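PDB 6HBE: copper-containing nitrite reductase, which probably catalyses the one-electron reduction of nitrite to nitric oxide in denitrification, working as a copper-containing homotrimer. Local coordinates for residues R42-N47 with D312-A317; V73-S78 with M123-G128; G91-Q94 with T98-F101; V110-C115 with G244-W249; E162-A165 with D169-D172. One frame throughout, in Å; residues are numbered along the deposited sequence.

Contact 1: R42-N47 with D312-A317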
# COMPACT_ATOMS: atom_id res chain seq x y z
N ARG C 42 -17.04 10.27 12.87
CA ARG C 42 -18.27 9.48 13.05
C ARG C 42 -18.04 8.06 12.63
O ARG C 42 -17.41 7.82 11.60
CB ARG C 42 -19.42 10.02 12.20
CG ARG C 42 -19.87 11.44 12.54
CD ARG C 42 -21.28 11.70 12.03
NE ARG C 42 -21.43 13.11 11.72
CZ ARG C 42 -22.06 14.03 12.46
NH1 ARG C 42 -22.07 15.29 12.01
NH2 ARG C 42 -22.69 13.73 13.61
N GLY C 43 -18.58 7.12 13.39
CA GLY C 43 -18.48 5.70 13.08
C GLY C 43 -19.31 4.82 13.98
O GLY C 43 -20.36 5.22 14.46
N PHE C 44 -18.84 3.60 14.19
CA PHE C 44 -19.47 2.62 15.07
C PHE C 44 -18.47 2.23 16.16
O PHE C 44 -17.26 2.23 15.91
CB PHE C 44 -19.85 1.35 14.31
CG PHE C 44 -20.86 1.55 13.18
CD1 PHE C 44 -22.16 1.99 13.46
CD2 PHE C 44 -20.53 1.23 11.85
CE1 PHE C 44 -23.10 2.17 12.44
CE2 PHE C 44 -21.47 1.40 10.82
CZ PHE C 44 -22.75 1.88 11.12
N SER C 45 -18.98 1.86 17.34
CA SER C 45 -18.13 1.42 18.46
C SER C 45 -18.70 0.23 19.23
O SER C 45 -19.86 -0.19 19.01
CB SER C 45 -17.90 2.57 19.44
OG SER C 45 -19.07 2.84 20.19
N PHE C 46 -17.86 -0.32 20.10
CA PHE C 46 -18.31 -1.05 21.28
C PHE C 46 -18.11 -0.13 22.50
O PHE C 46 -17.00 0.37 22.74
CB PHE C 46 -17.55 -2.34 21.48
CG PHE C 46 -17.81 -3.36 20.40
CD1 PHE C 46 -19.01 -4.05 20.35
CD2 PHE C 46 -16.87 -3.59 19.40
CE1 PHE C 46 -19.26 -4.97 19.35
CE2 PHE C 46 -17.10 -4.52 18.41
CZ PHE C 46 -18.30 -5.20 18.38
N ASN C 47 -19.21 0.13 23.22
CA ASN C 47 -19.19 0.89 24.47
C ASN C 47 -18.69 2.33 24.36
O ASN C 47 -18.11 2.86 25.31
CB ASN C 47 -18.39 0.16 25.53
CG ASN C 47 -18.88 -1.27 25.76
OD1 ASN C 47 -18.95 -2.10 24.83
ND2 ASN C 47 -19.19 -1.57 27.00
N ASP C 312 -16.39 11.47 8.22
CA ASP C 312 -17.40 10.42 8.20
C ASP C 312 -17.24 9.56 6.95
O ASP C 312 -17.58 10.00 5.87
CB ASP C 312 -18.81 11.04 8.26
CG ASP C 312 -19.93 10.00 8.33
OD1 ASP C 312 -19.72 8.76 8.22
OD2 ASP C 312 -21.06 10.43 8.57
N PRO C 313 -16.73 8.32 7.09
CA PRO C 313 -16.50 7.57 5.86
C PRO C 313 -17.78 7.26 5.05
O PRO C 313 -17.74 7.31 3.82
CB PRO C 313 -15.85 6.27 6.37
CG PRO C 313 -16.25 6.16 7.79
CD PRO C 313 -16.35 7.55 8.29
N TYR C 314 -18.88 7.01 5.76
CA TYR C 314 -20.15 6.59 5.15
C TYR C 314 -21.08 7.74 4.67
O TYR C 314 -21.87 7.54 3.75
CB TYR C 314 -20.94 5.80 6.15
CG TYR C 314 -20.17 4.70 6.90
CD1 TYR C 314 -19.61 3.62 6.23
CD2 TYR C 314 -20.02 4.76 8.28
CE1 TYR C 314 -18.96 2.62 6.93
CE2 TYR C 314 -19.38 3.76 8.98
CZ TYR C 314 -18.85 2.70 8.31
OH TYR C 314 -18.22 1.71 9.03
N GLY C 315 -20.98 8.90 5.29
CA GLY C 315 -21.99 9.98 5.15
C GLY C 315 -21.38 11.32 4.85
O GLY C 315 -20.29 11.40 4.28
N LEU C 316 -22.10 12.39 5.21
CA LEU C 316 -21.67 13.74 4.90
C LEU C 316 -20.58 14.20 5.90
O LEU C 316 -20.72 14.02 7.11
CB LEU C 316 -22.87 14.70 4.93
CG LEU C 316 -24.04 14.36 4.00
CD1 LEU C 316 -25.16 15.40 4.17
CD2 LEU C 316 -23.63 14.28 2.53
N ALA C 317 -19.52 14.80 5.38
CA ALA C 317 -18.43 15.31 6.21
C ALA C 317 -18.40 16.83 6.17
O ALA C 317 -19.04 17.41 5.30
CB ALA C 317 -17.12 14.74 5.71

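Contact 2: V73-S78 with M123-G128. With CU (copper (II) ion), chain N.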
# COMPACT_ATOMS: atom_id res chain seq x y z
N VAL C 73 -29.09 -0.39 13.49
CA VAL C 73 -28.73 -1.39 12.46
C VAL C 73 -28.11 -2.62 13.11
O VAL C 73 -27.67 -2.58 14.27
CB VAL C 73 -27.79 -0.84 11.35
CG1 VAL C 73 -28.38 0.42 10.72
CG2 VAL C 73 -26.37 -0.56 11.87
N THR C 74 -28.08 -3.69 12.33
CA THR C 74 -27.51 -4.99 12.73
C THR C 74 -26.01 -4.88 13.00
O THR C 74 -25.34 -4.18 12.28
CB THR C 74 -27.78 -6.01 11.61
OG1 THR C 74 -29.20 -6.17 11.50
CG2 THR C 74 -27.17 -7.37 11.87
N HIS C 75 -25.52 -5.61 14.01
CA HIS C 75 -24.08 -5.69 14.35
C HIS C 75 -23.78 -7.15 14.68
O HIS C 75 -24.58 -8.05 14.36
CB HIS C 75 -23.74 -4.74 15.53
CG HIS C 75 -23.82 -3.29 15.17
ND1 HIS C 75 -22.91 -2.68 14.34
CD2 HIS C 75 -24.70 -2.33 15.54
CE1 HIS C 75 -23.25 -1.42 14.18
NE2 HIS C 75 -24.33 -1.18 14.89
N GLY C 76 -22.63 -7.41 15.28
CA GLY C 76 -22.25 -8.76 15.63
C GLY C 76 -20.88 -8.75 16.24
O GLY C 76 -20.39 -7.69 16.61
N LEU C 77 -20.25 -9.92 16.37
CA LEU C 77 -18.91 -10.01 16.96
C LEU C 77 -18.14 -11.24 16.48
O LEU C 77 -18.68 -12.37 16.43
CB LEU C 77 -19.01 -10.04 18.50
CG LEU C 77 -17.73 -10.16 19.34
CD1 LEU C 77 -16.97 -8.84 19.27
CD2 LEU C 77 -18.07 -10.50 20.80
N SER C 78 -16.87 -11.01 16.15
CA SER C 78 -15.86 -12.05 16.04
C SER C 78 -14.79 -11.83 17.11
O SER C 78 -14.42 -10.69 17.38
CB SER C 78 -15.19 -12.03 14.64
OG SER C 78 -14.13 -12.97 14.62
N MET C 123 -16.21 -6.38 6.97
CA MET C 123 -15.21 -5.41 6.48
C MET C 123 -15.71 -3.98 6.62
O MET C 123 -14.97 -3.13 7.18
CB MET C 123 -14.82 -5.70 5.01
CG MET C 123 -14.09 -7.04 4.81
SD MET C 123 -15.13 -8.54 4.83
CE MET C 123 -15.91 -8.44 3.21
N ALA C 124 -16.97 -3.72 6.25
CA ALA C 124 -17.47 -2.33 6.28
C ALA C 124 -17.58 -1.75 7.70
O ALA C 124 -17.20 -0.59 7.95
CB ALA C 124 -18.80 -2.19 5.54
N HIS C 125 -18.05 -2.55 8.65
CA HIS C 125 -18.17 -2.06 10.06
C HIS C 125 -16.83 -1.95 10.79
O HIS C 125 -16.63 -1.03 11.59
CB HIS C 125 -19.10 -2.95 10.89
CG HIS C 125 -20.55 -2.78 10.57
ND1 HIS C 125 -21.53 -2.85 11.54
CD2 HIS C 125 -21.18 -2.55 9.40
CE1 HIS C 125 -22.72 -2.69 10.96
NE2 HIS C 125 -22.53 -2.50 9.67
N THR C 126 -15.92 -2.89 10.56
CA THR C 126 -14.62 -2.87 11.24
C THR C 126 -13.87 -1.58 10.92
O THR C 126 -13.35 -0.87 11.82
CB THR C 126 -13.81 -4.12 10.93
OG1 THR C 126 -14.47 -5.27 11.48
CG2 THR C 126 -12.39 -4.03 11.52
N MET C 127 -13.88 -1.20 9.66
CA MET C 127 -13.20 0.05 9.26
C MET C 127 -13.81 1.34 9.82
O MET C 127 -13.15 2.37 9.83
CB MET C 127 -12.98 0.14 7.75
CG MET C 127 -14.19 0.24 6.88
SD MET C 127 -14.96 1.85 6.93
CE MET C 127 -13.73 3.00 6.51
N GLY C 128 -15.06 1.27 10.30
CA GLY C 128 -15.72 2.38 11.00
C GLY C 128 -15.43 2.55 12.49
O GLY C 128 -15.97 3.45 13.12
CU CU N . -21.21 -3.43 13.45

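Contact 3: G91-Q94 with T98-F101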
# COMPACT_ATOMS: atom_id res chain seq x y z
N GLY C 91 -23.13 -13.76 15.28
CA GLY C 91 -23.38 -13.01 14.05
C GLY C 91 -24.80 -12.58 13.88
O GLY C 91 -25.71 -13.13 14.51
N ASN C 92 -25.00 -11.57 13.01
CA ASN C 92 -26.33 -11.13 12.56
C ASN C 92 -27.25 -10.76 13.73
O ASN C 92 -28.41 -11.24 13.86
CB ASN C 92 -26.97 -12.21 11.66
CG ASN C 92 -28.12 -11.69 10.83
OD1 ASN C 92 -28.28 -10.49 10.59
ND2 ASN C 92 -28.94 -12.61 10.36
N VAL C 93 -26.74 -9.88 14.59
CA VAL C 93 -27.42 -9.50 15.82
C VAL C 93 -28.29 -8.29 15.51
O VAL C 93 -27.80 -7.20 15.29
CB VAL C 93 -26.40 -9.20 16.95
CG1 VAL C 93 -27.14 -8.88 18.25
CG2 VAL C 93 -25.49 -10.41 17.14
N GLN C 94 -29.61 -8.49 15.54
CA GLN C 94 -30.55 -7.44 15.17
C GLN C 94 -30.63 -6.31 16.22
O GLN C 94 -30.31 -6.53 17.40
CB GLN C 94 -31.96 -8.05 14.94
CG GLN C 94 -32.04 -9.11 13.86
CD GLN C 94 -31.75 -8.57 12.47
OE1 GLN C 94 -32.36 -7.60 12.02
NE2 GLN C 94 -30.79 -9.18 11.78
N THR C 98 -29.89 -9.41 22.27
CA THR C 98 -28.78 -9.84 23.12
C THR C 98 -28.33 -11.27 22.77
O THR C 98 -29.16 -12.13 22.46
CB THR C 98 -29.16 -9.77 24.63
OG1 THR C 98 -29.42 -8.41 24.98
CG2 THR C 98 -28.04 -10.25 25.53
N ARG C 99 -27.03 -11.53 22.79
CA ARG C 99 -26.51 -12.90 22.74
C ARG C 99 -25.61 -13.18 23.92
O ARG C 99 -24.94 -12.29 24.42
CB ARG C 99 -25.72 -13.18 21.45
CG ARG C 99 -26.45 -12.85 20.14
CD ARG C 99 -27.53 -13.86 19.75
NE ARG C 99 -28.24 -13.39 18.54
CZ ARG C 99 -27.77 -13.51 17.30
NH1 ARG C 99 -26.61 -14.12 17.05
NH2 ARG C 99 -28.47 -13.02 16.28
N GLU C 100 -25.56 -14.45 24.31
CA GLU C 100 -24.70 -14.93 25.38
C GLU C 100 -23.87 -16.03 24.74
O GLU C 100 -24.44 -16.87 24.04
CB GLU C 100 -25.54 -15.55 26.52
CG GLU C 100 -26.58 -14.62 27.13
CD GLU C 100 -25.97 -13.48 27.94
OE1 GLU C 100 -24.78 -13.59 28.30
OE2 GLU C 100 -26.67 -12.47 28.19
N PHE C 101 -22.55 -16.02 24.97
CA PHE C 101 -21.63 -17.03 24.42
C PHE C 101 -20.44 -17.29 25.36
O PHE C 101 -19.87 -16.37 25.94
CB PHE C 101 -21.16 -16.53 23.03
CG PHE C 101 -20.17 -17.44 22.34
CD1 PHE C 101 -20.59 -18.61 21.71
CD2 PHE C 101 -18.82 -17.10 22.29
CE1 PHE C 101 -19.68 -19.44 21.06
CE2 PHE C 101 -17.90 -17.93 21.63
CZ PHE C 101 -18.33 -19.10 21.02

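Contact 4: V110-C115 with G244-W249. With CU (copper (II) ion), chain M; CU (copper (II) ion), chain N.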
# COMPACT_ATOMS: atom_id res chain seq x y z
N VAL C 110 -2.12 -12.25 22.18
CA VAL C 110 -2.81 -10.96 22.00
C VAL C 110 -3.70 -11.10 20.76
O VAL C 110 -3.18 -11.31 19.64
CB VAL C 110 -1.79 -9.82 21.82
CG1 VAL C 110 -2.51 -8.49 21.54
CG2 VAL C 110 -0.92 -9.68 23.08
N PHE C 111 -5.02 -10.98 20.96
CA PHE C 111 -6.03 -11.27 19.94
C PHE C 111 -6.91 -10.07 19.63
O PHE C 111 -7.31 -9.32 20.53
CB PHE C 111 -6.90 -12.45 20.38
CG PHE C 111 -6.12 -13.71 20.58
CD1 PHE C 111 -5.78 -14.51 19.48
CD2 PHE C 111 -5.70 -14.09 21.84
CE1 PHE C 111 -5.02 -15.66 19.65
CE2 PHE C 111 -4.93 -15.24 22.03
CZ PHE C 111 -4.60 -16.03 20.94
N MET C 112 -7.25 -9.91 18.36
CA MET C 112 -8.26 -8.91 17.94
C MET C 112 -9.69 -9.41 18.20
O MET C 112 -9.96 -10.62 18.09
CB MET C 112 -8.11 -8.62 16.43
CG MET C 112 -8.87 -7.41 15.86
SD MET C 112 -8.38 -7.15 14.13
CE MET C 112 -9.51 -5.89 13.56
N TYR C 113 -10.60 -8.48 18.49
CA TYR C 113 -12.04 -8.72 18.34
C TYR C 113 -12.60 -7.56 17.53
O TYR C 113 -11.99 -6.49 17.50
CB TYR C 113 -12.78 -8.93 19.71
CG TYR C 113 -12.95 -7.68 20.57
CD1 TYR C 113 -13.96 -6.74 20.27
CD2 TYR C 113 -12.15 -7.44 21.68
CE1 TYR C 113 -14.14 -5.62 21.04
CE2 TYR C 113 -12.33 -6.30 22.46
CZ TYR C 113 -13.32 -5.39 22.12
OH TYR C 113 -13.54 -4.22 22.82
N HIS C 114 -13.73 -7.77 16.85
CA HIS C 114 -14.30 -6.76 15.96
C HIS C 114 -15.74 -7.11 15.60
O HIS C 114 -16.19 -8.23 15.84
CB HIS C 114 -13.44 -6.60 14.66
CG HIS C 114 -13.29 -7.86 13.86
ND1 HIS C 114 -14.21 -8.26 12.91
CD2 HIS C 114 -12.32 -8.81 13.85
CE1 HIS C 114 -13.85 -9.41 12.38
NE2 HIS C 114 -12.68 -9.75 12.89
N CYS C 115 -16.46 -6.17 15.03
CA CYS C 115 -17.84 -6.41 14.66
C CYS C 115 -17.90 -7.43 13.50
O CYS C 115 -17.03 -7.41 12.62
CB CYS C 115 -18.56 -5.12 14.21
SG CYS C 115 -20.38 -5.31 14.06
N GLY C 244 1.34 -7.13 10.05
CA GLY C 244 0.23 -6.83 9.18
C GLY C 244 -1.07 -6.66 9.93
O GLY C 244 -1.10 -6.79 11.16
N PRO C 245 -2.16 -6.31 9.21
CA PRO C 245 -3.47 -6.21 9.88
C PRO C 245 -3.90 -7.48 10.62
O PRO C 245 -3.98 -8.54 10.01
CB PRO C 245 -4.43 -5.84 8.74
CG PRO C 245 -3.55 -5.07 7.80
CD PRO C 245 -2.23 -5.79 7.83
N SER C 246 -4.23 -7.32 11.92
CA SER C 246 -4.55 -8.38 12.92
C SER C 246 -3.39 -9.22 13.42
O SER C 246 -3.61 -10.19 14.19
CB SER C 246 -5.75 -9.28 12.50
OG SER C 246 -6.15 -10.11 13.59
N ASP C 247 -2.15 -8.89 13.02
CA ASP C 247 -0.95 -9.44 13.65
C ASP C 247 -0.70 -8.74 15.00
O ASP C 247 -1.03 -7.58 15.20
CB ASP C 247 0.33 -9.23 12.80
CG ASP C 247 0.50 -10.24 11.65
OD1 ASP C 247 0.14 -11.45 11.80
OD2 ASP C 247 1.12 -9.81 10.62
N SER C 248 -0.07 -9.46 15.90
CA SER C 248 0.24 -8.96 17.25
C SER C 248 1.59 -9.46 17.74
O SER C 248 2.12 -10.43 17.18
CB SER C 248 -0.83 -9.41 18.26
OG SER C 248 -0.75 -10.85 18.48
N TRP C 249 2.12 -8.79 18.76
CA TRP C 249 3.36 -9.14 19.44
C TRP C 249 3.26 -8.89 20.94
O TRP C 249 2.56 -7.97 21.35
CB TRP C 249 4.55 -8.30 18.91
CG TRP C 249 4.97 -8.56 17.49
CD1 TRP C 249 4.50 -7.91 16.35
CD2 TRP C 249 5.93 -9.51 17.03
NE1 TRP C 249 5.11 -8.41 15.24
CE2 TRP C 249 6.00 -9.39 15.62
CE3 TRP C 249 6.77 -10.44 17.68
CZ2 TRP C 249 6.89 -10.16 14.83
CZ3 TRP C 249 7.64 -11.23 16.89
CH2 TRP C 249 7.67 -11.10 15.48
CU CU M . -11.40 -11.21 12.40
CU CU N . -21.21 -3.43 13.45
O HOH W 1 -12.66 -12.68 12.21

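Contact 5: E162-A165 with D169-D172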
# COMPACT_ATOMS: atom_id res chain seq x y z
N GLU C 162 -6.41 2.77 11.85
CA GLU C 162 -6.56 3.78 10.79
C GLU C 162 -7.95 4.39 10.81
O GLU C 162 -8.90 3.75 11.24
CB GLU C 162 -6.34 3.11 9.40
CG GLU C 162 -4.96 2.46 9.22
CD GLU C 162 -4.97 1.18 8.38
OE1 GLU C 162 -5.88 0.95 7.50
OE2 GLU C 162 -4.04 0.34 8.64
N ALA C 163 -8.07 5.64 10.33
CA ALA C 163 -9.35 6.28 10.10
C ALA C 163 -9.44 6.71 8.65
O ALA C 163 -8.43 7.13 8.09
CB ALA C 163 -9.54 7.49 11.01
N TYR C 164 -10.65 6.60 8.06
CA TYR C 164 -10.89 6.90 6.63
C TYR C 164 -11.92 8.02 6.40
O TYR C 164 -12.97 8.07 7.11
CB TYR C 164 -11.30 5.62 5.89
CG TYR C 164 -10.13 4.66 5.76
CD1 TYR C 164 -9.84 3.74 6.78
CD2 TYR C 164 -9.28 4.71 4.65
CE1 TYR C 164 -8.73 2.91 6.70
CE2 TYR C 164 -8.15 3.87 4.55
CZ TYR C 164 -7.89 2.98 5.58
OH TYR C 164 -6.77 2.17 5.52
N ALA C 165 -11.64 8.85 5.40
CA ALA C 165 -12.56 9.92 4.96
C ALA C 165 -13.71 9.45 4.04
O ALA C 165 -14.72 10.16 3.87
CB ALA C 165 -11.80 11.02 4.25
N ASP C 169 -11.61 5.90 -0.37
CA ASP C 169 -10.24 5.91 0.21
C ASP C 169 -9.96 4.57 0.91
O ASP C 169 -8.82 4.08 0.85
CB ASP C 169 -10.06 7.04 1.22
CG ASP C 169 -9.93 8.41 0.56
OD1 ASP C 169 -9.78 8.46 -0.67
OD2 ASP C 169 -9.93 9.41 1.30
N PHE C 170 -10.98 3.97 1.53
CA PHE C 170 -10.81 2.64 2.15
C PHE C 170 -10.40 1.56 1.11
O PHE C 170 -9.46 0.76 1.36
CB PHE C 170 -12.05 2.20 2.93
CG PHE C 170 -11.90 0.83 3.56
CD1 PHE C 170 -10.98 0.61 4.59
CD2 PHE C 170 -12.67 -0.23 3.11
CE1 PHE C 170 -10.82 -0.68 5.13
CE2 PHE C 170 -12.49 -1.52 3.64
CZ PHE C 170 -11.57 -1.73 4.65
N TYR C 171 -11.10 1.49 -0.02
CA TYR C 171 -10.72 0.58 -1.13
C TYR C 171 -9.29 0.83 -1.62
O TYR C 171 -8.52 -0.09 -1.84
CB TYR C 171 -11.71 0.70 -2.31
CG TYR C 171 -12.86 -0.28 -2.30
CD1 TYR C 171 -13.76 -0.33 -1.26
CD2 TYR C 171 -13.08 -1.11 -3.41
CE1 TYR C 171 -14.82 -1.23 -1.27
CE2 TYR C 171 -14.14 -1.99 -3.44
CZ TYR C 171 -15.01 -2.06 -2.36
OH TYR C 171 -16.04 -2.97 -2.38
N ASP C 172 -8.93 2.09 -1.74
CA ASP C 172 -7.61 2.51 -2.21
C ASP C 172 -6.44 2.45 -1.19
O ASP C 172 -5.29 2.73 -1.55
CB ASP C 172 -7.74 3.95 -2.78
CG ASP C 172 -8.69 4.05 -3.99
OD1 ASP C 172 -9.02 3.03 -4.59
OD2 ASP C 172 -9.12 5.18 -4.34
O HOH W 2 -9.05 8.85 3.91

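Contact 1: R42-N47 with D312-A317
The rings of Phe-44 and Tyr-314 meet obliquely, their planes 41° apart and their centroids 5.5 Å from each other. CE2 of Phe-44 comes to 3.7 Å from CE2 of Tyr-314, and the same corner of the phenylalanine also lies beside the tyrosine hydroxyl. That hydroxyl is not left to the hydrocarbon: it hydrogen-bonds to the carbonyl of Ala-124, which is why a tyrosine suits this buried place. Pro-313 lies against the tyrosine within its own loop, with CG over the centre of one ring face, and its CD touches O of Arg-42 at 3.5 Å.

At the other end Arg-42 and Asp-312 lie across one another. The arginine's aliphatic part does the touching, CD standing 3.7 Å from OD2 of Asp-312, while NE is 4.2 Å from that oxygen, too far for a salt bridge. The aspartate's OD1 instead takes a weak bond from the backbone N of Tyr-314, chi1 of -176° placing CG beside the carbonyl carbon. The joint between strand 39-46 and the loop 312-317 is therefore mainly apolar, with the Arg-42 and Asp-312 charges probably adding only a loose attraction where Arg-42 reaches solvent.

Contact 2: V73-S78 with M123-G128
His-75 and His-125 meet at a copper ion, two of the four ligands of the type 1 site in a cupredoxin domain; Cys-115 and Gln-130 complete it. The metal centre is the tight part. Each imidazole binds through ND1, at 2.1 Å from the copper for His-75 and 2.0 Å for His-125, and the two ND1 atoms are only 3.1 Å apart. No hydrogen bond links them: both lone pairs are spent on the metal. The rings are steeply inclined, planes at 67°, with ND1 of His-75 in the plane of the His-125 ring, at its edge. Histidine suits both places because one nitrogen can take the copper while the other is held from behind, NE2 of His-75 by Asp-71 and NE2 of His-125 by Glu-385. These second-shell carboxylates help fix the rotation of the rings and would probably make their ND1 atoms better donors to the metal. Phe-44 packs on both rings.

Away from the copper the segments touch lightly, with 8.2 Å between CA of His-75 and CA of His-125, and the side chain of partly exposed Thr-74 packs instead on Asn-92 and Gln-94. CG2 of Val-73 just reaches CE1 of His-125 at 4.3 Å. That same CE1 lies 3.3 Å from O of Thr-74, a buried carbonyl oxygen without a hydrogen-bonding partner in the model.

Contact 3: G91-Q94 with T98-F101
Gly-91 is the first residue to leave the short helix 87-90, and the irregular backbone that follows runs past the start of strand 98-104, with CA of Val-93 lying 7.4 Å from CA of Thr-98. Arg-99 bridges the gap. Its NH1 donates to O of Gly-91 at 2.9 Å, with an N-H...O angle of 143°, and the acceptor lies 22° out of the guanidinium plane. NH2 of Arg-99 adds a weak bond of 3.3 Å to O of Gly-91, making a forked grip on one carbonyl. O of Asn-92 also lies at the guanidinium edge, 3.0 Å from NH2 of Arg-99. The arginine chain bends at its second torsion (chi2 -75°) and runs past Val-93, whose CG2 lies over the centre of one guanidinium face, 3.9 Å from CZ of Arg-99. The edge of the group thus meets oxygens and its face meets a methyl group, a division for which arginine is well suited. A branched valine, buried and also packed on Leu-67, supplies that apolar surface.

Further grips fix the head: NE forms a salt bridge with Glu-97, and NH1 reaches O of Phe-89 near the end of the helix. An arginine that collects carbonyls where a helix gives way to a loop here links helix 87-90 to an outermost strand, within this chain, of a cupredoxin sheet.

Contact 4: V110-C115 with G244-W249
O of Val-110 is gripped from two sides of the trimer interface: OG of Ser-248 donates to it at 2.7 Å, and NE2 of Gln-239 from a neighbouring subunit bonds to the same oxygen. The serine hydroxyl stands only 17° from the carbonyl plane. It gets there because OG sits between the backbone N and the carbonyl carbon (chi1 69°), and a small hydroxyl residue suits a spot where the backbone of Val-110 comes so close.

Farther along, Met-112 reaches out as an extended chain and lays SD 3.7 Å from OG of Ser-246. That serine belongs to a type II beta turn from Gly-244 to Asp-247, closed by the 3.0 Å bond from N of Asp-247 to O of Gly-244.

The strand then leads to both coppers. NE2 of His-114 binds the type 2 copper at 2.0 Å, with His-80 of the same chain, His-267 of a neighbouring subunit and a water, and SG of Cys-115 binds the type 1 copper. In strand 109-114, set between 131-137 and 78-79, residues 110-112 run nearly antiparallel to 246-249, which lead into strand 248-254, while Val-110 and Met-112 also pack on strand 199-208.

Contact 5: E162-A165 with D169-D172
Phe-170 drives the edge of its ring into the face of Tyr-164, a T-shaped pair with planes at 86° and centroids 5.3 Å apart. The atom that does the touching is CD1 of Phe-170, over the centre of the tyrosine ring and 3.8 Å from its CE1. On the same face the ring also meets backbone, CD2 of Tyr-164 lying 3.6 Å from CA of Phe-170, so it rests against the helix itself as well as on its side chain. Phe-170 reaches it with CG anti to the backbone N (chi1 179°). Phenylalanine suits its place by giving an apolar edge; tyrosine offers a face here and a hydroxyl for polar partners farther out.

Next to the rings, CB of Ala-165 packs 3.8 Å from OD2 of Asp-169. The polar bridge between these two residues is a water, accepting from N of Ala-165 and donating to that carboxylate oxygen at 2.8 Å. The small methyl lets the carboxylate and its water fit beside N of Ala-165.

One shell further out, the tyrosine is held at its hydroxyl. OH donates to OE1 of Glu-162, with the acceptor in the ring plane, though the modelled length of 2.5 Å is doubtfully short; OH also bonds to Asn-210. Backbone N atoms of Asn-210 and Leu-211 hold the glutamate in turn.

Met-127 packs on both rings. The contact thus closes the short connection from strand 154-163 into helix 167-172, whose Phe-170 also packs on Gly-270 of a neighbouring subunit.

Overall arrangement
The five contacts gather round the type 1 copper domain and its junctions. Contact 1 encloses all the others along the chain. Contact 3 is nested within contact 2, contact 5 within contact 4, and the segments of contacts 2 and 4 alternate. Contacts 1 and 2, with centres 11 Å apart, touch through Phe-44 and Tyr-314; contacts 2 and 4 share the type 1 copper, and strand 109-114 leads on to helix 120-126. Contact 3 lies farthest out, about 28 Å from contact 5 between centres. Contacts 2, 4 and 5 meet a neighbouring subunit, whose His-267 joins His-80 and His-114 of this chain at the type 2 copper, tying copper binding to trimer assembly.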